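Local coordinates for protein 3-methylornithine synthase (Methanosarcina barkeri, PDB 3T7V) that isomerises L-lysine to (3R)-3-methyl-D-ornithine by radical chemistry with a [4Fe-4S] cluster and S-adenosylmethionine, a step in pyrrolysine biosynthesis, at residues N62-F67 and S299-D304; D284-R289 and R329-M334; T30-E35 and L259-V264. All coordinates share one frame; numbering follows the deposited sequence.

Interaction 1. Residues N62-F67 and S299-D304; sequences NCFIYF and SILPPD. With MD0 (5-amino-D-isoleucine), chain D.
F64 and I300 are joined by a backbone hydrogen bond. F64 N donates to I300 O at 2.8 Å, with 164° at the hydrogen. The same oxygen also takes a CA-H...O contact from C63 CA at 3.4 Å. A water adds a bridge: it accepts from S299 N and donates weakly to N62 O.

These bonds come from a short parallel bridge between C63 and I300. It pairs strand 58-68 with the end of strand 296-300 in the parallel barrel sheet of this radical SAM enzyme. On its other flank strand 58-68 is bonded to strand 110-115. S299 is the last residue but one of its strand, and the chain leaves the sheet through L301 and P302.

Apolar contacts follow the exit. C63 SG lies 3.7 Å from P302 CG, and C63 also touches L103 and F108. L301 CD2 meets the edge of the F64 ring. P302 CD and L301 CD2 each make a plain van der Waals contact with the carbonyl oxygen of F64.

The ligand side is built by F64 and S299. F64 has CG anti to its backbone nitrogen (chi1 -179°), which carries the ring away from the 299-304 chain and under the bound 5-amino-D-isoleucine. The ligand CA sits 3.6 Å above one ring face, offset toward the rim, and ligand CB is 3.5 Å from F64 CE1. S299 OG accepts a hydrogen bond of 2.8 Å from the ligand alpha-amino nitrogen N. S277, T298, Y169, S146, D112 and R235 also hydrogen-bond the ligand.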
loop_
_atom_site.group_PDB
_atom_site.type_symbol
_atom_site.label_atom_id
_atom_site.label_comp_id
_atom_site.label_asym_id
_atom_site.label_seq_id
_atom_site.Cartn_x
_atom_site.Cartn_y
_atom_site.Cartn_z
ATOM N N ASN A 62 10.075 2.160 -0.069
ATOM C CA ASN A 62 9.578 1.460 -1.302
ATOM C C ASN A 62 9.352 2.508 -2.367
ATOM O O ASN A 62 8.592 3.505 -2.152
ATOM C CB ASN A 62 8.227 0.807 -0.928
ATOM C CG ASN A 62 7.714 -0.207 -1.952
ATOM O OD1 ASN A 62 8.405 -0.638 -2.836
ATOM N ND2 ASN A 62 6.464 -0.657 -1.713
ATOM N N CYS A 63 10.028 2.327 -3.491
ATOM C CA CYS A 63 9.771 3.243 -4.643
ATOM C C CYS A 63 8.547 2.812 -5.407
ATOM O O CYS A 63 8.261 1.647 -5.501
ATOM C CB CYS A 63 10.950 3.139 -5.536
ATOM S SG CYS A 63 10.959 4.290 -6.916
ATOM N N PHE A 64 7.789 3.739 -5.913
ATOM C CA PHE A 64 6.566 3.418 -6.644
ATOM C C PHE A 64 6.745 3.783 -8.102
ATOM O O PHE A 64 6.964 4.969 -8.450
ATOM C CB PHE A 64 5.452 4.296 -6.032
ATOM C CG PHE A 64 4.105 4.046 -6.683
ATOM C CD1 PHE A 64 3.548 2.768 -6.603
ATOM C CD2 PHE A 64 3.416 5.039 -7.370
ATOM C CE1 PHE A 64 2.321 2.463 -7.199
ATOM C CE2 PHE A 64 2.169 4.743 -7.976
ATOM C CZ PHE A 64 1.653 3.468 -7.888
ATOM N N ILE A 65 6.607 2.806 -8.972
ATOM C CA ILE A 65 6.714 2.984 -10.447
ATOM C C ILE A 65 5.424 2.565 -11.090
ATOM O O ILE A 65 5.161 1.355 -11.312
ATOM C CB ILE A 65 7.872 2.173 -11.037
ATOM C CG1 ILE A 65 9.226 2.541 -10.333
ATOM C CG2 ILE A 65 7.974 2.450 -12.561
ATOM C CD1 ILE A 65 10.377 1.695 -10.884
ATOM N N TYR A 66 4.616 3.579 -11.388
ATOM C CA TYR A 66 3.301 3.345 -12.034
ATOM C C TYR A 66 3.596 3.368 -13.527
ATOM O O TYR A 66 3.755 4.430 -14.133
ATOM C CB TYR A 66 2.383 4.495 -11.605
ATOM C CG TYR A 66 0.897 4.263 -11.793
ATOM C CD1 TYR A 66 0.354 3.152 -12.409
ATOM C CD2 TYR A 66 0.031 5.249 -11.332
ATOM C CE1 TYR A 66 -1.017 2.954 -12.494
ATOM C CE2 TYR A 66 -1.346 5.084 -11.433
ATOM C CZ TYR A 66 -1.831 3.945 -12.028
ATOM O OH TYR A 66 -3.220 3.883 -12.106
ATOM N N PHE A 67 3.791 2.160 -14.106
ATOM C CA PHE A 67 4.380 2.055 -15.457
ATOM C C PHE A 67 3.356 2.059 -16.603
ATOM O O PHE A 67 3.715 2.225 -17.736
ATOM C CB PHE A 67 5.306 0.817 -15.595
ATOM C CG PHE A 67 4.646 -0.508 -15.413
ATOM C CD1 PHE A 67 4.625 -1.077 -14.171
ATOM C CD2 PHE A 67 4.036 -1.181 -16.470
ATOM C CE1 PHE A 67 3.999 -2.285 -13.956
ATOM C CE2 PHE A 67 3.370 -2.391 -16.303
ATOM C CZ PHE A 67 3.364 -2.974 -15.001
ATOM N N SER A 299 5.062 5.013 -1.957
ATOM C CA SER A 299 4.649 6.086 -2.882
ATOM C C SER A 299 5.749 7.148 -3.005
ATOM O O SER A 299 5.502 8.326 -3.292
ATOM C CB SER A 299 3.297 6.731 -2.568
ATOM O OG SER A 299 2.607 7.012 -3.852
ATOM N N ILE A 300 6.997 6.700 -2.787
ATOM C CA ILE A 300 8.177 7.536 -3.040
ATOM C C ILE A 300 8.414 7.430 -4.542
ATOM O O ILE A 300 8.463 6.349 -5.097
ATOM C CB ILE A 300 9.398 6.997 -2.274
ATOM C CG1 ILE A 300 9.055 6.863 -0.770
ATOM C CG2 ILE A 300 10.567 7.939 -2.549
ATOM C CD1 ILE A 300 10.226 6.261 0.014
ATOM N N LEU A 301 8.590 8.546 -5.222
ATOM C CA LEU A 301 8.824 8.467 -6.658
ATOM C C LEU A 301 10.285 8.509 -6.998
ATOM O O LEU A 301 11.106 9.065 -6.236
ATOM C CB LEU A 301 8.146 9.652 -7.345
ATOM C CG LEU A 301 6.608 9.628 -7.190
ATOM C CD1 LEU A 301 5.928 10.843 -7.831
ATOM C CD2 LEU A 301 5.936 8.398 -7.793
ATOM N N PRO A 302 10.643 7.913 -8.164
ATOM C CA PRO A 302 11.986 8.023 -8.694
ATOM C C PRO A 302 12.382 9.530 -8.769
ATOM O O PRO A 302 11.489 10.411 -8.937
ATOM C CB PRO A 302 11.798 7.441 -10.115
ATOM C CG PRO A 302 10.726 6.417 -9.991
ATOM C CD PRO A 302 9.754 7.203 -9.090
ATOM N N PRO A 303 13.703 9.821 -8.616
ATOM C CA PRO A 303 14.261 11.185 -8.682
ATOM C C PRO A 303 13.851 11.876 -10.003
ATOM O O PRO A 303 14.056 11.297 -11.073
ATOM C CB PRO A 303 15.777 10.950 -8.628
ATOM C CG PRO A 303 15.975 9.694 -7.860
ATOM C CD PRO A 303 14.713 8.841 -8.138
ATOM N N ASP A 304 13.340 13.110 -9.908
ATOM C CA ASP A 304 12.592 13.797 -10.973
ATOM C C ASP A 304 11.253 13.131 -11.014
ATOM O O ASP A 304 10.426 13.301 -10.126
ATOM C CB ASP A 304 13.271 13.696 -12.350
ATOM C CG ASP A 304 12.283 13.312 -13.471
ATOM O OD1 ASP A 304 11.361 14.120 -13.738
ATOM O OD2 ASP A 304 12.478 12.253 -14.114
HETATM C C MD0 D . 1.177 3.705 -2.490
HETATM N N MD0 D . 0.735 5.058 -4.457
HETATM O O MD0 D . 1.970 2.917 -1.935
HETATM C CA MD0 D . 1.096 3.726 -3.983
HETATM C CB MD0 D . 0.058 2.678 -4.487
HETATM C CD MD0 D . -0.023 0.137 -4.965
HETATM N NE MD0 D . 0.572 -1.137 -4.583
HETATM C CG MD0 D . 0.592 1.259 -4.133
HETATM C CG2 MD0 D . -1.365 2.861 -3.899
HETATM O OXT MD0 D . 0.447 4.482 -1.863
HETATM O O HOH W 1 5.688 2.493 -3.175
#

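Interaction 2. Residues D284-R289 and R329-M334; sequences DGMVLR and RRLEIM
The R330 guanidinium has D284 at its edge. D284 OD1 lies in the guanidinium plane and accepts from R330 NH1 at 2.9 Å, with a nearly straight 179° at the hydrogen. This bond is part of a salt bridge. The carboxylate and guanidinium planes are turned 36° against each other. V287 CG2 approaches the same guanidinium obliquely.

The R330 chain turns twice at its middle bonds. The turns fold it back, and its aliphatic part packs on helix 278-291 while its head reaches D284. V287 CG2 is 3.6 Å from R330 CG, and the two side chains cross at about a right angle. M286 runs past R330 in the opposite direction, with M286 CE 3.8 Å from R330 CG. M286 CE also touches L331 CD2.

Further along, M334 SD lies 4.0 Å from V287 CG1 and from V287 CG2. M334 CE rests near V287 O.

D284 is exposed to solvent, whereas M286 and L331 are buried. The axes of the two short segments approach to 10.7 Å and cross at -41°. The arrangement is a helix-helix packing on the outside of a TIM-barrel-type fold, between the helices that come before and after strand 296-300.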
loop_
_atom_site.group_PDB
_atom_site.type_symbol
_atom_site.label_atom_id
_atom_site.label_comp_id
_atom_site.label_asym_id
_atom_site.label_seq_id
_atom_site.Cartn_x
_atom_site.Cartn_y
_atom_site.Cartn_z
ATOM N N ASP A 284 4.549 15.402 5.069
ATOM C CA ASP A 284 3.990 15.745 6.399
ATOM C C ASP A 284 3.071 14.616 6.900
ATOM O O ASP A 284 3.044 14.243 8.096
ATOM C CB ASP A 284 3.163 17.048 6.336
ATOM C CG ASP A 284 4.000 18.288 5.968
ATOM O OD1 ASP A 284 5.249 18.292 6.187
ATOM O OD2 ASP A 284 3.400 19.298 5.511
ATOM N N GLY A 285 2.290 14.059 5.963
ATOM C CA GLY A 285 1.383 12.967 6.313
ATOM C C GLY A 285 2.177 11.720 6.718
ATOM O O GLY A 285 1.738 10.910 7.559
ATOM N N MET A 286 3.339 11.534 6.111
ATOM C CA MET A 286 4.233 10.390 6.445
ATOM C C MET A 286 4.619 10.440 7.924
ATOM O O MET A 286 4.657 9.375 8.604
ATOM C CB MET A 286 5.496 10.434 5.565
ATOM C CG MET A 286 6.492 9.279 5.861
ATOM S SD MET A 286 8.146 9.774 5.288
ATOM C CE MET A 286 8.622 11.007 6.542
ATOM N N VAL A 287 4.949 11.645 8.420
ATOM C CA VAL A 287 5.318 11.788 9.813
ATOM C C VAL A 287 4.175 11.285 10.724
ATOM O O VAL A 287 4.427 10.479 11.639
ATOM C CB VAL A 287 5.652 13.261 10.117
ATOM C CG1 VAL A 287 6.033 13.416 11.604
ATOM C CG2 VAL A 287 6.849 13.658 9.247
ATOM N N LEU A 288 2.951 11.670 10.421
ATOM C CA LEU A 288 1.802 11.310 11.245
ATOM C C LEU A 288 1.595 9.785 11.207
ATOM O O LEU A 288 1.245 9.108 12.205
ATOM C CB LEU A 288 0.559 12.001 10.692
ATOM C CG LEU A 288 0.507 13.535 10.900
ATOM C CD1 LEU A 288 -0.649 14.191 10.157
ATOM C CD2 LEU A 288 0.416 13.822 12.384
ATOM N N ARG A 289 1.803 9.245 10.008
ATOM C CA ARG A 289 1.546 7.761 9.805
ATOM C C ARG A 289 2.623 6.941 10.457
ATOM O O ARG A 289 2.316 5.912 11.116
ATOM C CB ARG A 289 1.446 7.447 8.297
ATOM C CG ARG A 289 0.136 7.997 7.682
ATOM C CD ARG A 289 0.239 8.310 6.182
ATOM N NE ARG A 289 -1.123 8.627 5.713
ATOM C CZ ARG A 289 -1.763 9.809 5.899
ATOM N NH1 ARG A 289 -1.182 10.827 6.566
ATOM N NH2 ARG A 289 -3.023 9.938 5.468
ATOM N N ARG A 329 15.657 12.791 4.857
ATOM C CA ARG A 329 15.908 14.043 5.659
ATOM C C ARG A 329 14.853 14.132 6.744
ATOM O O ARG A 329 15.177 14.457 7.899
ATOM C CB ARG A 329 15.823 15.273 4.742
ATOM C CG ARG A 329 15.842 16.621 5.477
ATOM C CD ARG A 329 15.896 17.839 4.534
ATOM N NE ARG A 329 15.821 19.094 5.297
ATOM C CZ ARG A 329 15.795 20.325 4.771
ATOM N NH1 ARG A 329 15.736 21.385 5.577
ATOM N NH2 ARG A 329 15.821 20.506 3.448
ATOM N N ARG A 330 13.562 13.916 6.371
ATOM C CA ARG A 330 12.513 14.058 7.367
ATOM C C ARG A 330 12.635 12.914 8.419
ATOM O O ARG A 330 12.386 13.158 9.608
ATOM C CB ARG A 330 11.114 14.084 6.712
ATOM C CG ARG A 330 9.976 14.343 7.688
ATOM C CD ARG A 330 9.974 15.784 8.224
ATOM N NE ARG A 330 9.919 16.673 7.067
ATOM C CZ ARG A 330 8.802 17.249 6.600
ATOM N NH1 ARG A 330 7.631 17.023 7.193
ATOM N NH2 ARG A 330 8.853 18.038 5.526
ATOM N N LEU A 331 12.958 11.690 8.002
ATOM C CA LEU A 331 13.132 10.602 9.022
ATOM C C LEU A 331 14.227 11.025 10.029
ATOM O O LEU A 331 14.082 10.732 11.226
ATOM C CB LEU A 331 13.628 9.314 8.354
ATOM C CG LEU A 331 12.551 8.787 7.388
ATOM C CD1 LEU A 331 13.166 7.545 6.761
ATOM C CD2 LEU A 331 11.308 8.350 8.142
ATOM N N GLU A 332 15.330 11.612 9.536
ATOM C CA GLU A 332 16.426 12.032 10.443
ATOM C C GLU A 332 15.908 13.018 11.527
ATOM O O GLU A 332 16.191 12.864 12.765
ATOM C CB GLU A 332 17.569 12.617 9.644
ATOM C CG GLU A 332 18.793 12.846 10.569
ATOM C CD GLU A 332 19.960 13.582 9.910
ATOM O OE1 GLU A 332 19.743 14.673 9.305
ATOM O OE2 GLU A 332 21.112 13.082 10.025
ATOM N N ILE A 333 15.130 14.006 11.082
ATOM C CA ILE A 333 14.461 14.966 11.996
ATOM C C ILE A 333 13.600 14.257 13.053
ATOM O O ILE A 333 13.567 14.633 14.236
ATOM C CB ILE A 333 13.622 15.944 11.155
ATOM C CG1 ILE A 333 14.560 16.960 10.497
ATOM C CG2 ILE A 333 12.542 16.608 11.988
ATOM C CD1 ILE A 333 13.947 17.724 9.334
ATOM N N MET A 334 12.953 13.170 12.616
ATOM C CA MET A 334 12.089 12.386 13.511
ATOM C C MET A 334 12.863 11.486 14.424
ATOM O O MET A 334 12.279 10.918 15.327
ATOM C CB MET A 334 11.149 11.477 12.698
ATOM C CG MET A 334 10.109 12.231 11.936
ATOM S SD MET A 334 9.201 10.965 11.022
ATOM C CE MET A 334 8.302 10.171 12.376
#

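Interaction 3. Residues T30-E35 and L259-V264; sequences TLLSLE and LKIISV
The C-terminal end of helix 25-32 and the turn after it are held by a lysine of helix 258-268. K260 NZ donates to two backbone oxygens where the helix runs into the turn, L32 O and L34 O, at 2.9 Å each. The bond to L34 O lies in the carbonyl plane. The bond to L32 O comes from above its plane, 56° out of it. N255 O accepts a third bond from K260 NZ, so three carbonyls grip the buried ammonium. Its charge probably suits the carbonyl-rich end of a helix.

The K260 side chain sets off opposite its own N (chi1 -170°), and kinks halfway along lead NZ to these oxygens. On the way K260 CD passes 3.2 Å from L31 O.

The contact joins the N-terminal part of the chain to a helix on the outside of the barrel. Beside the lysine the packing is apolar. L32 CD2 reaches I261 CG1 at 3.8 Å, and the two side chains meet at a slant. The same methyl is 4.1 Å from V264 CG2, where L32 and V264 lie roughly at right angles. V264 CG2 also touches L31 CB at 3.9 Å. Helix 216-228 adds T219 and I220 against L32, and L223 against V264.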
loop_
_atom_site.group_PDB
_atom_site.type_symbol
_atom_site.label_atom_id
_atom_site.label_comp_id
_atom_site.label_asym_id
_atom_site.label_seq_id
_atom_site.Cartn_x
_atom_site.Cartn_y
_atom_site.Cartn_z
ATOM N N THR A 30 -13.786 -0.090 20.772
ATOM C CA THR A 30 -13.358 0.974 21.647
ATOM C C THR A 30 -12.301 1.832 20.956
ATOM O O THR A 30 -12.433 3.070 20.901
ATOM C CB THR A 30 -12.836 0.375 22.899
ATOM O OG1 THR A 30 -13.848 -0.414 23.508
ATOM C CG2 THR A 30 -12.306 1.504 23.887
ATOM N N LEU A 31 -11.278 1.169 20.402
ATOM C CA LEU A 31 -10.169 1.908 19.745
ATOM C C LEU A 31 -10.648 2.694 18.535
ATOM O O LEU A 31 -10.272 3.891 18.325
ATOM C CB LEU A 31 -9.011 0.943 19.392
ATOM C CG LEU A 31 -8.354 0.310 20.642
ATOM C CD1 LEU A 31 -7.245 -0.617 20.171
ATOM C CD2 LEU A 31 -7.748 1.312 21.612
ATOM N N LEU A 32 -11.538 2.060 17.770
ATOM C CA LEU A 32 -12.056 2.718 16.581
ATOM C C LEU A 32 -13.008 3.864 16.880
ATOM O O LEU A 32 -13.304 4.677 16.014
ATOM C CB LEU A 32 -12.649 1.698 15.601
ATOM C CG LEU A 32 -11.608 0.739 14.966
ATOM C CD1 LEU A 32 -12.356 -0.415 14.259
ATOM C CD2 LEU A 32 -10.643 1.471 13.968
ATOM N N SER A 33 -13.556 3.951 18.108
ATOM C CA SER A 33 -14.489 5.056 18.373
ATOM C C SER A 33 -13.762 6.202 19.123
ATOM O O SER A 33 -14.403 7.151 19.531
ATOM C CB SER A 33 -15.763 4.565 19.056
ATOM O OG SER A 33 -15.391 3.957 20.230
ATOM N N LEU A 34 -12.432 6.124 19.298
ATOM C CA LEU A 34 -11.712 7.146 20.041
ATOM C C LEU A 34 -11.792 8.471 19.277
ATOM O O LEU A 34 -11.654 8.496 18.053
ATOM C CB LEU A 34 -10.231 6.778 20.316
ATOM C CG LEU A 34 -9.910 5.600 21.196
ATOM C CD1 LEU A 34 -8.431 5.292 21.068
ATOM C CD2 LEU A 34 -10.186 5.976 22.630
ATOM N N GLU A 35 -12.058 9.560 19.991
ATOM C CA GLU A 35 -12.289 10.846 19.349
ATOM C C GLU A 35 -11.396 11.929 19.980
ATOM O O GLU A 35 -10.974 12.875 19.287
ATOM C CB GLU A 35 -13.788 11.195 19.489
ATOM C CG GLU A 35 -14.172 12.605 19.054
ATOM C CD GLU A 35 -15.673 12.837 19.102
ATOM O OE1 GLU A 35 -16.326 12.578 18.068
ATOM O OE2 GLU A 35 -16.193 13.252 20.168
ATOM N N LEU A 259 -5.073 7.256 10.499
ATOM C CA LEU A 259 -4.102 7.115 11.572
ATOM C C LEU A 259 -4.540 6.177 12.669
ATOM O O LEU A 259 -3.775 5.370 13.169
ATOM C CB LEU A 259 -3.764 8.483 12.181
ATOM C CG LEU A 259 -3.391 9.600 11.190
ATOM C CD1 LEU A 259 -3.134 10.842 12.074
ATOM C CD2 LEU A 259 -2.128 9.161 10.464
ATOM N N LYS A 260 -5.825 6.281 13.046
ATOM C CA LYS A 260 -6.395 5.356 14.033
ATOM C C LYS A 260 -6.290 3.907 13.542
ATOM O O LYS A 260 -5.955 3.001 14.276
ATOM C CB LYS A 260 -7.894 5.751 14.263
ATOM C CG LYS A 260 -8.595 5.085 15.401
ATOM C CD LYS A 260 -9.696 6.054 16.016
ATOM C CE LYS A 260 -10.522 6.621 14.912
ATOM N NZ LYS A 260 -11.823 7.071 15.514
ATOM N N ILE A 261 -6.586 3.697 12.258
ATOM C CA ILE A 261 -6.594 2.334 11.795
ATOM C C ILE A 261 -5.176 1.798 11.650
ATOM O O ILE A 261 -4.927 0.629 11.873
ATOM C CB ILE A 261 -7.360 2.200 10.470
ATOM C CG1 ILE A 261 -8.878 2.505 10.756
ATOM C CG2 ILE A 261 -7.247 0.803 9.806
ATOM C CD1 ILE A 261 -9.596 2.751 9.473
ATOM N N ILE A 262 -4.212 2.667 11.277
ATOM C CA ILE A 262 -2.765 2.242 11.282
ATOM C C ILE A 262 -2.355 1.725 12.665
ATOM O O ILE A 262 -1.705 0.693 12.789
ATOM C CB ILE A 262 -1.825 3.342 10.786
ATOM C CG1 ILE A 262 -1.973 3.536 9.291
ATOM C CG2 ILE A 262 -0.385 3.004 11.157
ATOM C CD1 ILE A 262 -1.262 4.782 8.806
ATOM N N SER A 263 -2.764 2.510 13.696
ATOM C CA SER A 263 -2.393 2.059 15.055
ATOM C C SER A 263 -3.073 0.746 15.400
ATOM O O SER A 263 -2.443 -0.136 15.958
ATOM C CB SER A 263 -2.784 3.090 16.080
ATOM O OG SER A 263 -2.109 4.310 15.837
ATOM N N VAL A 264 -4.345 0.586 15.025
ATOM C CA VAL A 264 -5.022 -0.675 15.306
ATOM C C VAL A 264 -4.355 -1.813 14.522
ATOM O O VAL A 264 -4.154 -2.924 15.049
ATOM C CB VAL A 264 -6.527 -0.541 14.927
ATOM C CG1 VAL A 264 -7.174 -1.905 14.973
ATOM C CG2 VAL A 264 -7.202 0.377 15.972
#

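Overall arrangement
The three contacts run from the ligand pocket to the outside of the barrel. Interaction 1 lies in the parallel sheet. Interaction 2 pairs two helices; interaction 3 joins a helix end and its turn to helix 258-268. The centres of interactions 1 and 2 are 18 Å apart, and strand 296-300 falls between helices 278-291 and 324-334 in the chain. Interactions 2 and 3 have centres 20 Å apart and touch: R289 CG packs on I262 CD1, and L288 and R289 meet L259. Both segments of interaction 3 precede those of interaction 2. The centres of interactions 1 and 3 are about 29 Å apart, on opposite sides of the chain's centre. Interaction 1 brings an early strand beside late strand 296-300, so distant parts share the barrel sheet.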